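Local coordinates for protein BIFUNCTIONAL PROTEIN Proline utilization A (PutA) (Corynebacterium freiburgense, PDB 5UX5) that catalyses the two-step oxidation of proline to glutamate, joining an FAD-dependent proline dehydrogenase and an NAD-dependent aldehyde dehydrogenase in a single chain, at residues G508-P513 / H585-V590; A607-G612 / E641-L646. One frame throughout, in Å; residues are numbered along the deposited sequence.

Contact 1 of 2, residues G508-P513 / H585-V590; sequences GLLKSP and HNLVVV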
ATOM      1  N   GLY A 508       5.306 -16.817  38.444  1.00 41.77           N
ATOM      2  CA  GLY A 508       4.844 -15.529  38.933  1.00 37.24           C
ATOM      3  C   GLY A 508       3.709 -14.967  38.099  1.00 44.36           C
ATOM      4  O   GLY A 508       2.778 -14.362  38.634  1.00 50.18           O
ATOM      5  N   LEU A 509       3.776 -15.151  36.772  1.00 40.91           N
ATOM      6  CA  LEU A 509       2.689 -14.705  35.906  1.00 36.20           C
ATOM      7  C   LEU A 509       1.403 -15.482  36.151  1.00 40.15           C
ATOM      8  O   LEU A 509       0.309 -14.903  36.128  1.00 43.32           O
ATOM      9  CB  LEU A 509       3.094 -14.830  34.439  1.00 32.04           C
ATOM     10  CG  LEU A 509       3.681 -13.574  33.826  1.00 37.58           C
ATOM     11  CD1 LEU A 509       3.879 -13.753  32.337  1.00 42.31           C
ATOM     12  CD2 LEU A 509       2.698 -12.471  34.090  1.00 41.63           C
ATOM     13  N   LEU A 510       1.506 -16.791  36.388  1.00 43.41           N
ATOM     14  CA  LEU A 510       0.296 -17.592  36.584  1.00 42.74           C
ATOM     15  C   LEU A 510      -0.469 -17.157  37.815  1.00 43.08           C
ATOM     16  O   LEU A 510      -1.683 -17.358  37.896  1.00 51.71           O
ATOM     17  CB  LEU A 510       0.638 -19.076  36.700  1.00 30.84           C
ATOM     18  CG  LEU A 510       1.094 -19.745  35.420  1.00 30.06           C
ATOM     19  CD1 LEU A 510       1.257 -21.210  35.643  1.00 30.23           C
ATOM     20  CD2 LEU A 510       0.085 -19.461  34.331  1.00 28.82           C
ATOM     21  N   LYS A 511       0.227 -16.589  38.790  1.00 38.25           N
ATOM     22  CA  LYS A 511      -0.411 -16.225  40.044  1.00 47.09           C
ATOM     23  C   LYS A 511      -1.374 -15.045  39.894  1.00 52.47           C
ATOM     24  O   LYS A 511      -2.330 -14.941  40.666  1.00 53.28           O
ATOM     25  CB  LYS A 511       0.674 -15.973  41.090  1.00 46.14           C
ATOM     26  CG  LYS A 511       1.056 -17.273  41.776  1.00 49.43           C
ATOM     27  CD  LYS A 511       1.995 -17.123  42.961  1.00 58.52           C
ATOM     28  CE  LYS A 511       2.374 -18.521  43.475  1.00 58.12           C
ATOM     29  NZ  LYS A 511       2.582 -19.464  42.327  1.00 52.10           N
ATOM     30  N   SER A 512      -1.165 -14.161  38.931  1.00 57.02           N
ATOM     31  CA  SER A 512      -2.083 -13.026  38.758  1.00 57.58           C
ATOM     32  C   SER A 512      -3.465 -13.510  38.315  1.00 50.01           C
ATOM     33  O   SER A 512      -3.568 -14.306  37.376  1.00 46.68           O
ATOM     34  CB  SER A 512      -1.533 -12.047  37.727  1.00 57.31           C
ATOM     35  OG  SER A 512      -0.175 -11.792  37.990  1.00 62.77           O
ATOM     36  N   PRO A 513      -4.543 -13.012  38.911  1.00 50.98           N
ATOM     37  CA  PRO A 513      -5.878 -13.461  38.503  1.00 48.86           C
ATOM     38  C   PRO A 513      -6.280 -12.876  37.160  1.00 43.96           C
ATOM     39  O   PRO A 513      -5.817 -11.815  36.745  1.00 47.31           O
ATOM     40  CB  PRO A 513      -6.784 -12.943  39.624  1.00 46.60           C
ATOM     41  CG  PRO A 513      -6.102 -11.700  40.078  1.00 46.10           C
ATOM     42  CD  PRO A 513      -4.605 -11.917  39.891  1.00 53.29           C
ATOM     43  N   HIS A 585      -6.769 -19.831  27.698  1.00 25.73           N
ATOM     44  CA  HIS A 585      -5.481 -20.246  28.235  1.00 24.90           C
ATOM     45  C   HIS A 585      -5.087 -19.354  29.415  1.00 27.96           C
ATOM     46  O   HIS A 585      -5.560 -18.216  29.535  1.00 31.50           O
ATOM     47  CB  HIS A 585      -4.399 -20.127  27.146  1.00 26.46           C
ATOM     48  CG  HIS A 585      -4.565 -21.061  25.992  1.00 26.15           C
ATOM     49  ND1 HIS A 585      -4.108 -20.759  24.727  1.00 34.19           N
ATOM     50  CD2 HIS A 585      -5.084 -22.308  25.916  1.00 23.34           C
ATOM     51  CE1 HIS A 585      -4.368 -21.766  23.912  1.00 32.69           C
ATOM     52  NE2 HIS A 585      -4.956 -22.719  24.612  1.00 32.73           N
ATOM     53  N   ASN A 586      -4.188 -19.839  30.267  1.00 29.68           N
ATOM     54  CA  ASN A 586      -3.620 -18.998  31.309  1.00 29.90           C
ATOM     55  C   ASN A 586      -2.397 -18.211  30.850  1.00 37.83           C
ATOM     56  O   ASN A 586      -2.211 -17.066  31.287  1.00 26.10           O
ATOM     57  CB  ASN A 586      -3.284 -19.866  32.512  1.00 32.21           C
ATOM     58  CG  ASN A 586      -4.532 -20.429  33.153  1.00 35.90           C
ATOM     59  OD1 ASN A 586      -5.590 -19.789  33.118  1.00 44.75           O
ATOM     60  ND2 ASN A 586      -4.429 -21.612  33.742  1.00 27.91           N
ATOM     61  N   LEU A 587      -1.580 -18.781  29.961  1.00 35.53           N
ATOM     62  CA  LEU A 587      -0.278 -18.219  29.606  1.00 37.46           C
ATOM     63  C   LEU A 587       0.045 -18.567  28.159  1.00 35.54           C
ATOM     64  O   LEU A 587      -0.002 -19.740  27.781  1.00 25.07           O
ATOM     65  CB  LEU A 587       0.825 -18.748  30.533  1.00 26.83           C
ATOM     66  CG  LEU A 587       2.300 -18.395  30.338  1.00 33.79           C
ATOM     67  CD1 LEU A 587       2.600 -16.892  30.343  1.00 33.35           C
ATOM     68  CD2 LEU A 587       3.115 -19.084  31.408  1.00 36.24           C
ATOM     69  N   VAL A 588       0.362 -17.552  27.356  1.00 32.07           N
ATOM     70  CA  VAL A 588       0.843 -17.735  25.994  1.00 33.08           C
ATOM     71  C   VAL A 588       2.250 -17.161  25.881  1.00 35.51           C
ATOM     72  O   VAL A 588       2.528 -16.086  26.420  1.00 37.89           O
ATOM     73  CB  VAL A 588      -0.090 -17.061  24.980  1.00 29.30           C
ATOM     74  CG1 VAL A 588       0.538 -17.121  23.596  1.00 23.48           C
ATOM     75  CG2 VAL A 588      -1.469 -17.721  25.010  1.00 23.24           C
ATOM     76  N   VAL A 589       3.129 -17.858  25.153  1.00 33.56           N
ATOM     77  CA  VAL A 589       4.463 -17.358  24.840  1.00 30.48           C
ATOM     78  C   VAL A 589       4.481 -16.885  23.387  1.00 34.86           C
ATOM     79  O   VAL A 589       4.007 -17.598  22.484  1.00 24.89           O
ATOM     80  CB  VAL A 589       5.527 -18.435  25.088  1.00 31.24           C
ATOM     81  CG1 VAL A 589       6.898 -17.993  24.491  1.00 34.39           C
ATOM     82  CG2 VAL A 589       5.635 -18.713  26.560  1.00 27.56           C
ATOM     83  N   VAL A 590       5.011 -15.676  23.160  1.00 25.59           N
ATOM     84  CA  VAL A 590       5.114 -15.092  21.823  1.00 26.50           C
ATOM     85  C   VAL A 590       6.587 -15.000  21.450  1.00 27.96           C
ATOM     86  O   VAL A 590       7.331 -14.167  21.990  1.00 30.87           O
ATOM     87  CB  VAL A 590       4.450 -13.711  21.728  1.00 25.28           C
ATOM     88  CG1 VAL A 590       4.631 -13.163  20.336  1.00 24.30           C
ATOM     89  CG2 VAL A 590       2.986 -13.796  22.045  1.00 23.98           C
TER
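Leu510 reaches Leu587 and Asn586 with a single methyl. Its CD2 stands 3.9 Å from Leu587 CB and equally 3.9 Å from Asn586 CB, and its side chain runs at about a right angle to each of theirs. The branch gets there because Leu510 CG lies beside its own backbone N, anti to the carbonyl carbon (chi1 -71°), which brings the branched end toward the strand although the bond to CB starts off to one side. Leu509, one position earlier on the helix, faces the strand more directly. It meets Leu587 methyl to methyl, CD1 to CD1 at 3.9 Å, again with the two side chains crossed at about a right angle. Leu587 thus serves both leucines through different atoms, CB for Leu510 and CD1 for Leu509. Asn586 offers only the aliphatic root of its side chain.

Everything that crosses here is apolar. The contact sets the last turn of helix 499-511 against strand 580-591, which runs parallel to its neighbours 614-618 and 666-670 in the mixed sheet of the aldehyde dehydrogenase part. Leu509 also packs on Lys614 and Ile616 of strand 614-618, while Asp665 OD2 accepts hydrogen bonds from the backbone N of both Asn586 and Leu587.

Contact 2 of 2, residues A607-G612 / E641-L646; sequences ASLAAG and EDLVQL
Leu609 is the side chain with which helix 599-611 meets Leu643 and Val644, within the Rossmann-like beta-alpha-beta layer of the aldehyde dehydrogenase part. That helix links strands 580-591 and 614-618, and strand 644-646 comes next in the sheet, parallel to 614-618.

The leucine is extended: CG sits beside the backbone N and anti to the carbonyl carbon (chi1 -67°), and CD1 continues the chain away from CA. CD2, the other branch, does most of the touching. It lies 3.6 Å from Leu643 CD2, where the two side chains meet at a slant, and 3.8 Å from Val644 CG2, where they cross at about a right angle. Leu609 CG and CD1 are both 4.1 Å from the same Val644 methyl, so CG2 faces the whole fork of the leucine.

In Val644, CG1 is the branch anti to the backbone N (chi1 165°); CG2, beside that N, is the one left to meet the helix. Leu643 starts off to one side and comes in through its tip. All three residues are buried. Leu643 is flanked further by Leu515 and by Leu523 of helix 517-533, so the hydrophobic cluster extends beyond the sheet, and Val644 also packs on Ile639.

Helix 599-611 ends just past this contact in a Schellman motif. Gly612 takes a positive phi of 117°, and its N donates a weak bond to Ser608 O and another, of 2.9 Å, to Leu609 O.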
ATOM      1  N   ALA A 607      -3.183 -10.324  21.240  1.00 29.75           N
ATOM      2  CA  ALA A 607      -4.146 -11.401  21.027  1.00 24.96           C
ATOM      3  C   ALA A 607      -4.313 -12.258  22.279  1.00 32.15           C
ATOM      4  O   ALA A 607      -5.438 -12.653  22.627  1.00 25.69           O
ATOM      5  CB  ALA A 607      -3.718 -12.264  19.839  1.00 20.79           C
ATOM      6  N   SER A 608      -3.206 -12.531  22.975  1.00 29.20           N
ATOM      7  CA  SER A 608      -3.253 -13.285  24.220  1.00 22.68           C
ATOM      8  C   SER A 608      -4.039 -12.533  25.281  1.00 31.06           C
ATOM      9  O   SER A 608      -4.878 -13.120  25.980  1.00 36.37           O
ATOM     10  CB  SER A 608      -1.833 -13.559  24.725  1.00 23.03           C
ATOM     11  OG  SER A 608      -1.068 -14.306  23.799  1.00 35.88           O
ATOM     12  N   LEU A 609      -3.739 -11.236  25.449  1.00 28.01           N
ATOM     13  CA  LEU A 609      -4.457 -10.438  26.435  1.00 28.91           C
ATOM     14  C   LEU A 609      -5.946 -10.397  26.124  1.00 27.15           C
ATOM     15  O   LEU A 609      -6.774 -10.627  27.008  1.00 36.45           O
ATOM     16  CB  LEU A 609      -3.895  -9.021  26.519  1.00 24.33           C
ATOM     17  CG  LEU A 609      -2.500  -8.752  27.058  1.00 30.52           C
ATOM     18  CD1 LEU A 609      -2.403  -7.266  27.266  1.00 31.06           C
ATOM     19  CD2 LEU A 609      -2.280  -9.469  28.367  1.00 34.94           C
ATOM     20  N   ALA A 610      -6.304 -10.105  24.874  1.00 22.46           N
ATOM     21  CA  ALA A 610      -7.709 -10.109  24.487  1.00 32.96           C
ATOM     22  C   ALA A 610      -8.396 -11.445  24.806  1.00 37.84           C
ATOM     23  O   ALA A 610      -9.565 -11.475  25.205  1.00 32.86           O
ATOM     24  CB  ALA A 610      -7.819  -9.789  23.002  1.00 24.74           C
ATOM     25  N   ALA A 611      -7.692 -12.560  24.638  1.00 34.24           N
ATOM     26  CA  ALA A 611      -8.313 -13.845  24.914  1.00 24.49           C
ATOM     27  C   ALA A 611      -8.507 -14.054  26.401  1.00 31.89           C
ATOM     28  O   ALA A 611      -9.406 -14.798  26.809  1.00 34.85           O
ATOM     29  CB  ALA A 611      -7.476 -14.972  24.320  1.00 21.63           C
ATOM     30  N   GLY A 612      -7.687 -13.413  27.226  1.00 32.06           N
ATOM     31  CA  GLY A 612      -7.768 -13.663  28.652  1.00 23.99           C
ATOM     32  C   GLY A 612      -6.539 -14.274  29.289  1.00 28.00           C
ATOM     33  O   GLY A 612      -6.554 -14.610  30.477  1.00 37.53           O
ATOM     34  N   GLU A 641       3.810  -5.813  34.920  1.00 47.72           N
ATOM     35  CA  GLU A 641       4.537  -7.079  34.948  1.00 49.36           C
ATOM     36  C   GLU A 641       3.698  -8.255  35.427  1.00 46.44           C
ATOM     37  O   GLU A 641       4.135  -9.395  35.261  1.00 42.38           O
ATOM     38  CB  GLU A 641       5.786  -6.965  35.813  1.00 55.78           C
ATOM     39  CG  GLU A 641       6.850  -6.060  35.236  1.00 61.11           C
ATOM     40  CD  GLU A 641       8.109  -6.052  36.071  1.00 71.99           C
ATOM     41  OE1 GLU A 641       8.059  -6.561  37.215  1.00 78.46           O
ATOM     42  OE2 GLU A 641       9.144  -5.538  35.586  1.00 73.94           O
ATOM     43  N   ASP A 642       2.511  -8.025  35.985  1.00 49.23           N
ATOM     44  CA  ASP A 642       1.585  -9.110  36.297  1.00 44.57           C
ATOM     45  C   ASP A 642       0.749  -9.537  35.100  1.00 46.93           C
ATOM     46  O   ASP A 642      -0.075 -10.450  35.224  1.00 55.54           O
ATOM     47  CB  ASP A 642       0.667  -8.698  37.446  1.00 54.19           C
ATOM     48  CG  ASP A 642       0.092  -7.299  37.266  1.00 70.26           C
ATOM     49  OD1 ASP A 642       0.515  -6.590  36.320  1.00 69.51           O
ATOM     50  OD2 ASP A 642      -0.777  -6.908  38.083  1.00 76.81           O
ATOM     51  N   LEU A 643       0.947  -8.918  33.947  1.00 44.21           N
ATOM     52  CA  LEU A 643       0.141  -9.187  32.767  1.00 40.72           C
ATOM     53  C   LEU A 643       0.972  -9.640  31.585  1.00 38.83           C
ATOM     54  O   LEU A 643       0.644 -10.634  30.932  1.00 35.19           O
ATOM     55  CB  LEU A 643      -0.617  -7.923  32.371  1.00 45.17           C
ATOM     56  CG  LEU A 643      -2.120  -7.874  32.560  1.00 48.73           C
ATOM     57  CD1 LEU A 643      -2.539  -6.623  31.860  1.00 49.33           C
ATOM     58  CD2 LEU A 643      -2.773  -9.091  31.945  1.00 46.51           C
ATOM     59  N   VAL A 644       2.018  -8.894  31.269  1.00 41.93           N
ATOM     60  CA  VAL A 644       2.921  -9.173  30.169  1.00 36.49           C
ATOM     61  C   VAL A 644       4.339  -9.112  30.692  1.00 39.95           C
ATOM     62  O   VAL A 644       4.681  -8.210  31.460  1.00 45.84           O
ATOM     63  CB  VAL A 644       2.722  -8.166  29.029  1.00 34.44           C
ATOM     64  CG1 VAL A 644       3.895  -8.229  28.079  1.00 31.58           C
ATOM     65  CG2 VAL A 644       1.404  -8.468  28.331  1.00 33.02           C
ATOM     66  N   GLN A 645       5.160 -10.076  30.292  1.00 41.46           N
ATOM     67  CA  GLN A 645       6.531 -10.173  30.765  1.00 35.84           C
ATOM     68  C   GLN A 645       7.456 -10.364  29.565  1.00 35.74           C
ATOM     69  O   GLN A 645       7.189 -11.207  28.704  1.00 30.09           O
ATOM     70  CB  GLN A 645       6.641 -11.308  31.777  1.00 40.75           C
ATOM     71  CG  GLN A 645       7.852 -11.251  32.661  1.00 51.00           C
ATOM     72  CD  GLN A 645       7.795 -10.146  33.685  1.00 58.77           C
ATOM     73  OE1 GLN A 645       8.216  -9.017  33.409  1.00 61.63           O
ATOM     74  NE2 GLN A 645       7.309 -10.461  34.878  1.00 34.99           N
ATOM     75  N   LEU A 646       8.486  -9.521  29.468  1.00 36.94           N
ATOM     76  CA  LEU A 646       9.443  -9.535  28.365  1.00 31.83           C
ATOM     77  C   LEU A 646      10.663 -10.322  28.816  1.00 42.41           C
ATOM     78  O   LEU A 646      11.298  -9.951  29.806  1.00 42.34           O
ATOM     79  CB  LEU A 646       9.844  -8.111  27.987  1.00 32.98           C
ATOM     80  CG  LEU A 646      10.836  -7.775  26.862  1.00 32.30           C
ATOM     81  CD1 LEU A 646      10.420  -8.299  25.526  1.00 31.04           C
ATOM     82  CD2 LEU A 646      10.971  -6.276  26.779  1.00 35.38           C
TER

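In the fold
Contacts 1 and 2 follow one another along the chain, with strand 580-591 leading into helix 599-611; their centres lie about 7 Å apart, and both reach the same sheet. Ser512 OG lies 3.1 Å from Asp642 O, where the loop after helix 499-511 meets the turn before strand 644-646. Beside it, Leu509 CD2 lies 3.6 Å from Glu641 O. Leu587 and Val588, being neighbours on a strand, point to opposite faces: the first toward helix 499-511, the second toward Ser608 of helix 599-611. The NAD-lining residues begin at 591, at the end of strand 580-591, which places both contacts in the part of the chain that binds NAD; FAD sits in the separate proline dehydrogenase barrel.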